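Side-chain contacts in DUF6836 domain-containing protein (Clostridium leptum, PDB 4PW1), which is of unknown function but belongs to the DUF6836 family and folds as a nine-stranded antiparallel beta sheet surrounded by alpha-helices: residues 52-57 with 86-91; 71-76 with 100-105; 129-134 with 241-246; 171-176 with 236-241; 214-219 with 223-228. All coordinates share one frame; numbering follows the deposited sequence.

All five contacts reach one antiparallel sheet. Interactions 1 and 2 belong to the earlier part of the chain, around strands 74-76, 80-89 and 95-103; their segments alternate along the sequence, their centres lie about 17 Å apart, and they touch where Met86 packs on Ile71. Interactions 3, 4 and 5 cluster round strands 244-251, 233-239, 221-227 and 214-218, successive neighbours in the sheet. Interactions 3 and 4 almost coincide, with centres about 5 Å apart, and share Ile241; helices 122-141 and 173-190 there reach adjacent strands. Within the sequence span of interaction 4 lies the hairpin of interaction 5. Interactions 2 and 3 lie on opposite sides of the chain's centre, about 28 Å apart between centres, yet interactions 1 and 3 meet where Arg244 reaches Leu57.

Interaction 1: residues 52-57 with 86-91; sequences NSVRIL and MALTEK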
# COMPACT_ATOMS: atom_id res chain seq x y z
N ASN B 52 -11.76 20.50 -16.66
CA ASN B 52 -11.00 21.62 -16.13
C ASN B 52 -9.86 21.17 -15.17
O ASN B 52 -8.78 21.75 -15.13
CB ASN B 52 -11.96 22.56 -15.44
CG ASN B 52 -12.75 23.37 -16.46
OD1 ASN B 52 -12.21 24.26 -17.07
ND2 ASN B 52 -13.99 23.05 -16.63
N SER B 53 -10.11 20.13 -14.39
CA SER B 53 -9.04 19.57 -13.53
C SER B 53 -7.84 19.09 -14.34
O SER B 53 -6.68 19.39 -14.00
CB SER B 53 -9.59 18.43 -12.71
OG SER B 53 -10.60 18.89 -11.81
N VAL B 54 -8.10 18.40 -15.45
CA VAL B 54 -7.04 17.96 -16.35
C VAL B 54 -6.22 19.15 -16.83
O VAL B 54 -4.97 19.15 -16.72
CB VAL B 54 -7.59 17.16 -17.55
CG1 VAL B 54 -6.51 16.90 -18.60
CG2 VAL B 54 -8.25 15.85 -17.08
N ARG B 55 -6.88 20.20 -17.33
CA ARG B 55 -6.13 21.37 -17.83
C ARG B 55 -5.38 22.16 -16.74
O ARG B 55 -4.25 22.60 -16.96
CB ARG B 55 -7.06 22.33 -18.60
CG ARG B 55 -7.54 21.80 -19.95
CD ARG B 55 -8.26 22.92 -20.71
NE ARG B 55 -9.57 23.15 -20.11
CZ ARG B 55 -10.68 22.53 -20.46
NH1 ARG B 55 -10.69 21.57 -21.38
NH2 ARG B 55 -11.80 22.79 -19.83
N ILE B 56 -6.01 22.37 -15.60
CA ILE B 56 -5.46 23.28 -14.59
C ILE B 56 -4.54 22.55 -13.59
O ILE B 56 -3.47 23.05 -13.25
CB ILE B 56 -6.60 24.00 -13.88
CG1 ILE B 56 -7.30 24.95 -14.87
CG2 ILE B 56 -6.08 24.75 -12.68
CD1 ILE B 56 -8.62 25.50 -14.37
N LEU B 57 -4.94 21.38 -13.11
CA LEU B 57 -4.06 20.60 -12.21
C LEU B 57 -2.99 19.87 -13.01
O LEU B 57 -1.83 19.82 -12.60
CB LEU B 57 -4.83 19.59 -11.35
CG LEU B 57 -5.96 20.16 -10.49
CD1 LEU B 57 -6.60 19.11 -9.62
CD2 LEU B 57 -5.46 21.31 -9.62
N MSE B 86 -7.82 6.98 -17.55
CA MSE B 86 -8.15 7.62 -18.80
C MSE B 86 -6.85 7.96 -19.54
O MSE B 86 -5.97 8.65 -19.00
CB MSE B 86 -8.99 8.88 -18.59
CG MSE B 86 -9.32 9.53 -19.89
SE MSE B 86 -10.42 11.13 -19.57
CE MSE B 86 -9.23 12.31 -18.64
N ALA B 87 -6.75 7.49 -20.79
CA ALA B 87 -5.55 7.62 -21.61
C ALA B 87 -5.64 8.86 -22.44
O ALA B 87 -6.61 9.05 -23.15
CB ALA B 87 -5.35 6.38 -22.53
N LEU B 88 -4.67 9.76 -22.33
CA LEU B 88 -4.62 10.96 -23.17
C LEU B 88 -3.25 11.06 -23.85
O LEU B 88 -2.23 10.68 -23.25
CB LEU B 88 -4.79 12.23 -22.32
CG LEU B 88 -6.10 12.38 -21.56
CD1 LEU B 88 -6.05 13.67 -20.76
CD2 LEU B 88 -7.29 12.44 -22.51
N THR B 89 -3.21 11.64 -25.04
CA THR B 89 -1.98 11.92 -25.73
C THR B 89 -1.88 13.43 -25.97
O THR B 89 -2.74 14.00 -26.57
CB THR B 89 -1.91 11.14 -27.06
OG1 THR B 89 -1.93 9.75 -26.76
CG2 THR B 89 -0.62 11.43 -27.80
N GLU B 90 -0.85 14.06 -25.45
CA GLU B 90 -0.57 15.50 -25.70
C GLU B 90 -0.29 15.74 -27.18
O GLU B 90 0.03 14.81 -27.92
CB GLU B 90 0.68 15.98 -24.92
CG GLU B 90 0.45 16.76 -23.63
CD GLU B 90 -0.17 18.12 -23.82
OE1 GLU B 90 -0.33 18.56 -24.97
OE2 GLU B 90 -0.51 18.75 -22.81
N LYS B 91 -0.36 17.01 -27.61
CA LYS B 91 -0.16 17.34 -29.01
C LYS B 91 1.26 16.94 -29.47
O LYS B 91 1.46 16.64 -30.62
CB LYS B 91 -0.48 18.84 -29.31
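Val54 presents its two methyl groups to two different side chains of the strand. CG1 meets CD1 of Leu88 tip to tip at 3.9 Å, whereas CG2 approaches CE of Met86, a selenomethionine, at 4.0 Å, the two side chains crossing obliquely. Val54 sends CG1 opposite its own backbone N (chi1 171°), which spreads the two methyls along the strand. Met86 is extended through its first two torsions and bends only at chi3 (66°), turning CE toward the valine. This is helix-on-sheet packing: helix 44-58 lies against strand 80-89, whose Met86 and Leu88, two positions apart, both point toward the helix. Trp62 touches both Val54 and Leu88, and Val98 of the neighbouring strand 95-103 backs Met86 and Leu88. On the helix, Arg55 NH2 donates to Asn52 OD1 at 3.2 Å from well above the amide carbonyl plane, while the same guanidinium forms a salt bridge with Asp64.

Interaction 2: residues 71-76 with 100-105; sequences IKFRYS and MALDPN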
# COMPACT_ATOMS: atom_id res chain seq x y z
N ILE B 71 -14.08 11.22 -20.88
CA ILE B 71 -14.29 11.24 -19.44
C ILE B 71 -15.50 10.38 -19.05
O ILE B 71 -16.61 10.85 -18.99
CB ILE B 71 -14.48 12.68 -18.95
CG1 ILE B 71 -13.19 13.46 -19.25
CG2 ILE B 71 -14.78 12.73 -17.47
CD1 ILE B 71 -13.33 14.97 -19.05
N LYS B 72 -15.23 9.13 -18.67
CA LYS B 72 -16.26 8.17 -18.32
C LYS B 72 -16.16 7.70 -16.88
O LYS B 72 -15.52 6.67 -16.54
CB LYS B 72 -16.20 7.01 -19.30
CG LYS B 72 -16.57 7.43 -20.72
CD LYS B 72 -16.77 6.19 -21.60
CE LYS B 72 -15.44 5.69 -22.12
NZ LYS B 72 -14.93 6.57 -23.21
N PHE B 73 -16.79 8.47 -16.00
CA PHE B 73 -16.86 8.11 -14.59
C PHE B 73 -17.70 6.88 -14.36
O PHE B 73 -18.66 6.61 -15.11
CB PHE B 73 -17.37 9.27 -13.74
CG PHE B 73 -16.31 10.29 -13.42
CD1 PHE B 73 -16.03 11.34 -14.27
CD2 PHE B 73 -15.53 10.16 -12.25
CE1 PHE B 73 -15.05 12.27 -13.96
CE2 PHE B 73 -14.58 11.10 -11.92
CZ PHE B 73 -14.33 12.16 -12.79
N ARG B 74 -17.29 6.11 -13.35
CA ARG B 74 -17.99 4.91 -12.92
C ARG B 74 -18.41 5.10 -11.49
O ARG B 74 -17.61 5.54 -10.64
CB ARG B 74 -17.12 3.66 -13.09
CG ARG B 74 -16.78 3.40 -14.54
CD ARG B 74 -16.31 1.98 -14.81
NE ARG B 74 -15.02 1.75 -14.20
CZ ARG B 74 -13.86 1.64 -14.86
NH1 ARG B 74 -13.80 1.73 -16.18
NH2 ARG B 74 -12.76 1.43 -14.17
N TYR B 75 -19.69 4.82 -11.24
CA TYR B 75 -20.35 5.11 -9.99
C TYR B 75 -20.37 3.90 -9.11
O TYR B 75 -20.65 2.76 -9.55
CB TYR B 75 -21.81 5.54 -10.30
CG TYR B 75 -22.64 5.57 -9.06
CD1 TYR B 75 -22.58 6.64 -8.19
CD2 TYR B 75 -23.45 4.51 -8.73
CE1 TYR B 75 -23.33 6.67 -7.02
CE2 TYR B 75 -24.18 4.51 -7.56
CZ TYR B 75 -24.10 5.61 -6.70
OH TYR B 75 -24.85 5.62 -5.57
N SER B 76 -20.11 4.14 -7.84
CA SER B 76 -20.18 3.12 -6.80
C SER B 76 -21.28 3.41 -5.82
O SER B 76 -21.41 4.54 -5.38
CB SER B 76 -18.86 3.12 -5.99
OG SER B 76 -19.00 2.45 -4.75
N MSE B 100 -8.99 9.94 -11.33
CA MSE B 100 -9.67 10.84 -10.44
C MSE B 100 -10.72 10.15 -9.68
O MSE B 100 -11.23 9.13 -10.09
CB MSE B 100 -10.41 11.99 -11.19
CG MSE B 100 -9.47 12.77 -12.04
SE MSE B 100 -10.44 14.35 -12.91
CE MSE B 100 -11.21 15.00 -11.46
N ALA B 101 -11.07 10.72 -8.54
CA ALA B 101 -12.21 10.22 -7.78
C ALA B 101 -12.85 11.33 -6.99
O ALA B 101 -12.16 12.22 -6.48
CB ALA B 101 -11.79 9.12 -6.84
N LEU B 102 -14.15 11.19 -6.83
CA LEU B 102 -14.93 12.05 -5.96
C LEU B 102 -15.69 11.21 -4.95
O LEU B 102 -16.20 10.13 -5.27
CB LEU B 102 -15.95 12.86 -6.78
CG LEU B 102 -15.28 13.94 -7.65
CD1 LEU B 102 -14.94 13.38 -9.01
CD2 LEU B 102 -16.24 15.10 -7.79
N ASP B 103 -15.76 11.75 -3.73
CA ASP B 103 -16.55 11.21 -2.65
C ASP B 103 -17.52 12.31 -2.17
O ASP B 103 -17.57 13.37 -2.77
CB ASP B 103 -15.62 10.64 -1.57
CG ASP B 103 -14.88 11.71 -0.73
OD1 ASP B 103 -15.11 12.92 -0.88
OD2 ASP B 103 -14.03 11.31 0.11
N PRO B 104 -18.28 12.07 -1.11
CA PRO B 104 -19.24 13.12 -0.71
C PRO B 104 -18.63 14.46 -0.32
O PRO B 104 -19.34 15.44 -0.32
CB PRO B 104 -19.97 12.50 0.48
CG PRO B 104 -19.88 11.00 0.22
CD PRO B 104 -18.51 10.82 -0.38
N ASN B 105 -17.34 14.52 -0.02
CA ASN B 105 -16.68 15.79 0.26
C ASN B 105 -16.07 16.45 -0.96
O ASN B 105 -15.51 17.53 -0.84
CB ASN B 105 -15.61 15.62 1.33
CG ASN B 105 -16.21 15.45 2.70
OD1 ASN B 105 -16.96 16.29 3.17
ND2 ASN B 105 -15.91 14.34 3.34
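Phe73 makes the whole contact with Met100 and Leu102, and all of it is apolar. The nearest approach is between CE2 of the Phe73 ring and CD1 of Leu102, 3.7 Å; the same methyl lies 4.0 Å from CZ of Phe73, so it straddles one ring bond. The two side chains cross at about a right angle. Met100, a selenomethionine, adds CB at 4.2 Å from CZ of Phe73. With chi1 at -80°, the Phe73 ring swings away from its own carbonyl carbon and its far end reaches strand 95-103. In the sheet, strand 80-89 runs between strands 74-76 and 95-103, so the ring spans the intervening strand and touches its Leu83. Ile46 and Ala50 of helix 44-58 pack on Phe73 as well, so the ring lies between helix 44-58 and the sheet.

The polar side-chain bond within 100-105 lies past the apolar contact, at the end of that segment. Asp103 OD1 accepts from Asn105 N at 2.9 Å, an Asx turn, with the donor 47° out of the carboxylate plane. It lies at the turn between strands 95-103 and 106-114, and Asp103 OD2 is hydrogen-bonded to Tyr29 OH. The Asp103 bond is local to this turn; with no polar group joining 71-76 to 100-105, their contact rests on non-directional dispersion and burial of hydrocarbon.

Interaction 3: residues 129-134 with 241-246; sequences LGKLQE and IEERFV
Leu132 and Phe245 form a small apolar contact between helix 122-141 and the start of strand 244-251; Leu132 also packs on Tyr238 and Phe174, which places it between the helix and the sheet. CD1 of Leu132 lies 3.6 Å from CZ of Phe245 and 4.1 Å from its CE1. Phe245 sets CG anti to its carbonyl carbon (chi1 -68°), carrying CZ to the leucine. The ring is further held edge-to-face by Phe174 and Tyr238. A G1 beta bulge, with Glu243 and Arg244 paired against Ser239, marks the start of the strand. Arg244 then grips Glu242 side-on: NE (2.9 Å) and NH2 (3.1 Å) both reach Glu242 OE1, which lies in the guanidinium plane; NH2 takes its syn lone pair. The helix is thus joined to the strand by hydrocarbon contact, while the ion pair of Glu242 and Arg244 stays within 241-246 and does not join it to the helix.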
# COMPACT_ATOMS: atom_id res chain seq x y z
N LEU B 129 14.04 14.75 -3.12
CA LEU B 129 13.61 14.81 -1.74
C LEU B 129 14.20 16.05 -1.03
O LEU B 129 13.50 16.75 -0.27
CB LEU B 129 13.95 13.55 -1.00
CG LEU B 129 13.47 13.49 0.45
CD1 LEU B 129 11.96 13.51 0.51
CD2 LEU B 129 14.01 12.26 1.15
N GLY B 130 15.48 16.33 -1.27
CA GLY B 130 16.09 17.57 -0.78
C GLY B 130 15.35 18.84 -1.24
O GLY B 130 15.08 19.73 -0.45
N LYS B 131 15.01 18.93 -2.51
CA LYS B 131 14.30 20.10 -3.02
C LYS B 131 12.93 20.22 -2.30
O LYS B 131 12.51 21.31 -1.87
CB LYS B 131 14.17 20.03 -4.55
CG LYS B 131 13.47 21.21 -5.25
CD LYS B 131 14.16 22.57 -5.04
CE LYS B 131 13.60 23.66 -5.97
NZ LYS B 131 12.09 23.62 -6.07
N LEU B 132 12.25 19.09 -2.17
CA LEU B 132 10.94 19.05 -1.54
C LEU B 132 11.00 19.54 -0.11
O LEU B 132 10.18 20.37 0.31
CB LEU B 132 10.42 17.62 -1.62
CG LEU B 132 8.95 17.34 -1.74
CD1 LEU B 132 8.24 18.28 -2.70
CD2 LEU B 132 8.81 15.89 -2.15
N GLN B 133 12.01 19.09 0.62
CA GLN B 133 12.21 19.56 1.99
C GLN B 133 12.42 21.07 2.06
O GLN B 133 11.87 21.73 2.93
CB GLN B 133 13.40 18.82 2.63
CG GLN B 133 13.70 19.12 4.10
CD GLN B 133 12.60 18.62 5.05
OE1 GLN B 133 11.91 17.63 4.77
NE2 GLN B 133 12.43 19.31 6.17
N GLU B 134 13.24 21.58 1.15
CA GLU B 134 13.54 23.00 1.07
C GLU B 134 12.27 23.78 0.72
O GLU B 134 11.98 24.80 1.32
CB GLU B 134 14.66 23.27 0.03
CG GLU B 134 16.08 22.90 0.49
CD GLU B 134 17.10 22.75 -0.65
OE1 GLU B 134 16.77 22.96 -1.84
OE2 GLU B 134 18.26 22.40 -0.35
N ILE B 241 11.09 13.81 -11.85
CA ILE B 241 11.45 14.20 -13.20
C ILE B 241 10.89 15.61 -13.51
O ILE B 241 11.63 16.49 -13.95
CB ILE B 241 10.93 13.18 -14.22
CG1 ILE B 241 11.43 11.76 -13.87
CG2 ILE B 241 11.33 13.59 -15.62
CD1 ILE B 241 12.93 11.65 -13.70
N GLU B 242 9.59 15.81 -13.27
CA GLU B 242 8.95 17.11 -13.52
C GLU B 242 9.19 18.14 -12.45
O GLU B 242 8.91 19.30 -12.65
CB GLU B 242 7.45 16.96 -13.74
CG GLU B 242 7.11 15.95 -14.83
CD GLU B 242 5.65 16.00 -15.31
OE1 GLU B 242 4.90 16.93 -14.91
OE2 GLU B 242 5.23 15.09 -16.04
N GLU B 243 9.69 17.71 -11.30
CA GLU B 243 9.88 18.59 -10.15
C GLU B 243 8.58 19.34 -9.77
O GLU B 243 8.58 20.53 -9.50
CB GLU B 243 11.03 19.55 -10.39
CG GLU B 243 12.35 18.80 -10.63
CD GLU B 243 13.55 19.71 -10.42
OE1 GLU B 243 13.84 20.51 -11.32
OE2 GLU B 243 14.16 19.66 -9.33
N ARG B 244 7.49 18.60 -9.72
CA ARG B 244 6.25 19.16 -9.25
C ARG B 244 5.31 18.07 -8.78
O ARG B 244 5.52 16.87 -9.06
CB ARG B 244 5.58 19.96 -10.36
CG ARG B 244 5.26 19.16 -11.59
CD ARG B 244 3.99 19.73 -12.19
NE ARG B 244 3.58 18.99 -13.35
CZ ARG B 244 2.34 18.97 -13.85
NH1 ARG B 244 1.36 19.69 -13.29
NH2 ARG B 244 2.08 18.21 -14.91
N PHE B 245 4.28 18.48 -8.06
CA PHE B 245 3.21 17.60 -7.69
C PHE B 245 2.31 17.27 -8.88
O PHE B 245 1.86 18.17 -9.60
CB PHE B 245 2.44 18.17 -6.51
CG PHE B 245 3.23 18.21 -5.24
CD1 PHE B 245 3.69 17.03 -4.65
CD2 PHE B 245 3.48 19.41 -4.59
CE1 PHE B 245 4.41 17.08 -3.46
CE2 PHE B 245 4.20 19.46 -3.42
CZ PHE B 245 4.68 18.29 -2.84
N VAL B 246 2.12 15.98 -9.15
CA VAL B 246 1.29 15.55 -10.26
C VAL B 246 -0.03 14.94 -9.80
O VAL B 246 -0.81 14.48 -10.61
CB VAL B 246 2.04 14.60 -11.21
CG1 VAL B 246 3.23 15.33 -11.83
CG2 VAL B 246 2.49 13.36 -10.47

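Interaction 4: residues 171-176 with 236-241; sequences DNAFYM and LIYSPI
Ala173 and Phe174, in the first turn of helix 173-190, meet Tyr238 and Leu236 of strand 233-239, and Asn172 just ahead of them starts that turn. Asn172 is the N-cap: its OD1 accepts from Tyr175 N at 3.0 Å, nearly straight at 168° though tilted from the carbonyl plane, and more weakly from Phe174 N. Its ND2 is bound in turn to Asp135 O of helix 122-141, tying the cap to the neighbouring helix. Ala173 follows, its CB pointing at the strand and lying 3.7 Å from CE1 of Tyr238. Tyr238 carries its CG opposite the backbone N (chi1 -173°), which brings CE1 of the ring to the CB of Ala173.

The arrangement is a helix N-terminus seated on one face of the sheet, where Leu236 and Tyr238, two residues apart on the strand, point the same way. Next along, CE1 of the Phe174 ring meets CD1 of Leu236 at 3.9 Å, and Trp136 of helix 122-141 also meets the Phe174 ring. At Tyr175, Asn172 CG sits 3.6 Å above one face of the ring, offset toward its rim, and the Tyr175 OH bonds to Asp142 O. Met176, a selenomethionine, packs on Arg244 of the adjacent strand 244-251.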
# COMPACT_ATOMS: atom_id res chain seq x y z
N ASP B 171 9.32 28.30 -8.43
CA ASP B 171 9.43 26.87 -8.67
C ASP B 171 9.22 26.07 -7.37
O ASP B 171 9.55 24.87 -7.31
CB ASP B 171 10.74 26.51 -9.37
CG ASP B 171 11.94 26.76 -8.52
OD1 ASP B 171 11.83 26.65 -7.28
OD2 ASP B 171 12.99 27.08 -9.08
N ASN B 172 8.64 26.71 -6.35
CA ASN B 172 8.25 26.01 -5.11
C ASN B 172 7.08 25.04 -5.38
O ASN B 172 6.00 25.46 -5.80
CB ASN B 172 7.89 27.03 -4.02
CG ASN B 172 7.57 26.39 -2.68
OD1 ASN B 172 6.59 25.65 -2.56
ND2 ASN B 172 8.40 26.65 -1.68
N ALA B 173 7.29 23.74 -5.18
CA ALA B 173 6.27 22.76 -5.56
C ALA B 173 4.93 22.98 -4.81
O ALA B 173 3.83 22.72 -5.37
CB ALA B 173 6.78 21.34 -5.34
N PHE B 174 5.02 23.43 -3.56
CA PHE B 174 3.83 23.61 -2.73
C PHE B 174 3.07 24.81 -3.23
O PHE B 174 1.89 24.70 -3.49
CB PHE B 174 4.18 23.70 -1.23
CG PHE B 174 4.76 22.44 -0.68
CD1 PHE B 174 3.92 21.42 -0.27
CD2 PHE B 174 6.13 22.23 -0.65
CE1 PHE B 174 4.43 20.23 0.21
CE2 PHE B 174 6.65 21.03 -0.18
CZ PHE B 174 5.79 20.01 0.24
N TYR B 175 3.77 25.94 -3.44
CA TYR B 175 3.12 27.13 -3.98
C TYR B 175 2.45 26.85 -5.32
O TYR B 175 1.32 27.30 -5.56
CB TYR B 175 4.10 28.29 -4.14
CG TYR B 175 4.68 28.86 -2.87
CD1 TYR B 175 4.01 28.74 -1.64
CD2 TYR B 175 5.86 29.60 -2.90
CE1 TYR B 175 4.54 29.31 -0.48
CE2 TYR B 175 6.39 30.18 -1.75
CZ TYR B 175 5.73 30.04 -0.54
OH TYR B 175 6.27 30.59 0.61
N MSE B 176 3.13 26.10 -6.21
CA MSE B 176 2.59 25.86 -7.53
C MSE B 176 1.35 25.01 -7.45
O MSE B 176 0.33 25.27 -8.15
CB MSE B 176 3.56 25.13 -8.45
CG MSE B 176 4.72 26.04 -8.80
SE MSE B 176 5.94 25.11 -10.07
CE MSE B 176 6.41 23.34 -9.28
N LEU B 236 0.56 13.86 -1.24
CA LEU B 236 0.89 14.60 -2.44
C LEU B 236 1.87 13.77 -3.25
O LEU B 236 2.84 13.31 -2.73
CB LEU B 236 1.51 15.95 -2.07
CG LEU B 236 0.55 16.93 -1.42
CD1 LEU B 236 1.29 18.16 -0.92
CD2 LEU B 236 -0.51 17.34 -2.43
N ILE B 237 1.58 13.60 -4.54
CA ILE B 237 2.36 12.75 -5.42
C ILE B 237 3.31 13.59 -6.24
O ILE B 237 2.87 14.36 -7.12
CB ILE B 237 1.45 11.96 -6.39
CG1 ILE B 237 0.42 11.17 -5.59
CG2 ILE B 237 2.26 11.07 -7.32
CD1 ILE B 237 -0.65 10.56 -6.47
N TYR B 238 4.59 13.49 -5.91
CA TYR B 238 5.63 14.31 -6.51
C TYR B 238 6.40 13.54 -7.56
O TYR B 238 6.86 12.42 -7.30
CB TYR B 238 6.58 14.81 -5.43
CG TYR B 238 7.62 15.81 -5.89
CD1 TYR B 238 7.29 17.15 -6.08
CD2 TYR B 238 8.95 15.44 -6.05
CE1 TYR B 238 8.24 18.08 -6.43
CE2 TYR B 238 9.91 16.37 -6.41
CZ TYR B 238 9.54 17.69 -6.61
OH TYR B 238 10.48 18.63 -6.94
N SER B 239 6.54 14.15 -8.74
CA SER B 239 7.41 13.65 -9.78
C SER B 239 8.82 14.27 -9.67
O SER B 239 8.97 15.50 -9.79
CB SER B 239 6.85 13.96 -11.14
OG SER B 239 7.85 13.77 -12.11
N PRO B 240 9.85 13.45 -9.42
CA PRO B 240 11.21 13.96 -9.40
C PRO B 240 11.68 14.36 -10.80
O PRO B 240 12.51 15.21 -10.93
CB PRO B 240 12.04 12.77 -8.85
CG PRO B 240 11.25 11.58 -9.26
CD PRO B 240 9.81 12.02 -9.09
N ILE B 241 11.09 13.81 -11.85
CA ILE B 241 11.45 14.20 -13.20
C ILE B 241 10.89 15.61 -13.51
O ILE B 241 11.63 16.49 -13.95
CB ILE B 241 10.93 13.18 -14.22
CG1 ILE B 241 11.43 11.76 -13.87
CG2 ILE B 241 11.33 13.59 -15.62
CD1 ILE B 241 12.93 11.65 -13.70

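Interaction 5: residues 214-219 with 223-228; sequences TSLSYD and YAMYSN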
# COMPACT_ATOMS: atom_id res chain seq x y z
N THR B 214 6.37 13.32 6.03
CA THR B 214 7.11 12.08 5.84
C THR B 214 6.97 11.65 4.38
O THR B 214 6.18 12.25 3.62
CB THR B 214 6.62 10.97 6.77
OG1 THR B 214 5.25 10.73 6.52
CG2 THR B 214 6.82 11.34 8.21
N SER B 215 7.77 10.69 3.96
CA SER B 215 7.75 10.32 2.56
C SER B 215 8.20 8.90 2.27
O SER B 215 8.87 8.28 3.06
CB SER B 215 8.63 11.29 1.77
OG SER B 215 9.94 11.20 2.23
N LEU B 216 7.81 8.41 1.11
CA LEU B 216 8.36 7.16 0.57
C LEU B 216 8.37 7.28 -0.95
O LEU B 216 7.76 8.20 -1.52
CB LEU B 216 7.51 5.96 1.02
CG LEU B 216 6.03 5.94 0.63
CD1 LEU B 216 5.80 5.68 -0.85
CD2 LEU B 216 5.29 4.89 1.47
N SER B 217 9.08 6.36 -1.59
CA SER B 217 9.13 6.30 -3.02
C SER B 217 8.37 5.09 -3.48
O SER B 217 8.57 3.94 -2.97
CB SER B 217 10.57 6.30 -3.52
OG SER B 217 10.60 6.29 -4.94
N TYR B 218 7.54 5.32 -4.47
CA TYR B 218 6.75 4.27 -5.07
C TYR B 218 6.51 4.63 -6.53
O TYR B 218 6.09 5.74 -6.84
CB TYR B 218 5.40 4.22 -4.37
CG TYR B 218 4.45 3.14 -4.85
CD1 TYR B 218 4.72 1.76 -4.63
CD2 TYR B 218 3.24 3.48 -5.46
CE1 TYR B 218 3.81 0.77 -5.02
CE2 TYR B 218 2.35 2.50 -5.86
CZ TYR B 218 2.64 1.15 -5.63
OH TYR B 218 1.73 0.20 -5.98
N ASP B 219 6.75 3.67 -7.41
CA ASP B 219 6.36 3.80 -8.81
C ASP B 219 6.93 5.08 -9.50
O ASP B 219 6.23 5.77 -10.23
CB ASP B 219 4.84 3.77 -8.87
CG ASP B 219 4.33 3.59 -10.27
OD1 ASP B 219 5.01 2.93 -11.07
OD2 ASP B 219 3.25 4.13 -10.56
N TYR B 223 5.96 10.04 -2.60
CA TYR B 223 4.67 10.27 -1.91
C TYR B 223 4.95 11.06 -0.64
O TYR B 223 5.59 10.58 0.28
CB TYR B 223 3.98 8.95 -1.57
CG TYR B 223 3.31 8.28 -2.75
CD1 TYR B 223 3.71 8.48 -4.03
CD2 TYR B 223 2.29 7.36 -2.54
CE1 TYR B 223 3.09 7.86 -5.10
CE2 TYR B 223 1.68 6.72 -3.60
CZ TYR B 223 2.07 7.01 -4.88
OH TYR B 223 1.50 6.36 -5.92
N ALA B 224 4.51 12.31 -0.62
CA ALA B 224 4.68 13.19 0.51
C ALA B 224 3.44 13.09 1.37
O ALA B 224 2.34 13.37 0.90
CB ALA B 224 4.85 14.61 0.03
N MSE B 225 3.61 12.71 2.62
CA MSE B 225 2.49 12.28 3.43
C MSE B 225 2.31 13.21 4.58
O MSE B 225 3.27 13.62 5.27
CB MSE B 225 2.73 10.84 3.93
CG MSE B 225 2.79 9.88 2.73
SE MSE B 225 3.87 8.29 3.26
CE MSE B 225 3.43 8.17 5.13
N TYR B 226 1.06 13.52 4.83
CA TYR B 226 0.72 14.42 5.92
C TYR B 226 -0.52 13.91 6.59
O TYR B 226 -1.41 13.43 5.91
CB TYR B 226 0.41 15.82 5.37
CG TYR B 226 1.56 16.41 4.64
CD1 TYR B 226 1.73 16.17 3.29
CD2 TYR B 226 2.47 17.21 5.29
CE1 TYR B 226 2.80 16.69 2.61
CE2 TYR B 226 3.55 17.73 4.62
CZ TYR B 226 3.72 17.45 3.27
OH TYR B 226 4.78 17.97 2.56
N SER B 227 -0.62 14.05 7.90
CA SER B 227 -1.84 13.61 8.58
C SER B 227 -2.05 14.35 9.89
O SER B 227 -1.13 14.94 10.41
CB SER B 227 -1.80 12.10 8.81
OG SER B 227 -0.66 11.75 9.53
N ASN B 228 -3.26 14.33 10.41
CA ASN B 228 -3.50 14.94 11.73
C ASN B 228 -4.03 13.90 12.69
O ASN B 228 -4.34 12.78 12.29
CB ASN B 228 -4.42 16.16 11.61
CG ASN B 228 -5.86 15.80 11.27
OD1 ASN B 228 -6.31 14.66 11.45
ND2 ASN B 228 -6.57 16.76 10.73
O HOH W 1 3.50 12.45 7.73
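The ring of Tyr223 has the CB of Tyr218 over the centre of one face, 4.3 Å above the plane, and the edge of the Tyr218 ring is turned toward that ring in an offset edge-to-face pair, planes at 74° and centroids 5.7 Å apart. Tyr223 OH lies at the edge of Tyr218, 3.4 Å from its CD2. Both rings belong to the beta hairpin of strands 214-218 and 221-227 at one margin of the sheet within the chain. Leu216 and Tyr223 form a hydrogen-bonded pair, as do Thr214 and Met225, flanking the non-hydrogen-bonded pair Ser215 and Ala224. On the sheet face carrying Thr214, Leu216, Tyr223 and Met225, Leu216 holds CG between its backbone N and carbonyl carbon (chi1 59°), placing CD1 3.8 Å from Tyr223 CB and CD2 4.1 Å from SE of Met225, a selenomethionine. Leu18 of the second subunit packs on Thr214 and Leu20 of that subunit on Leu216. A water bridges Thr214 OG1 (2.7 Å) and Met225 O, to which it donates, also at 2.7 Å.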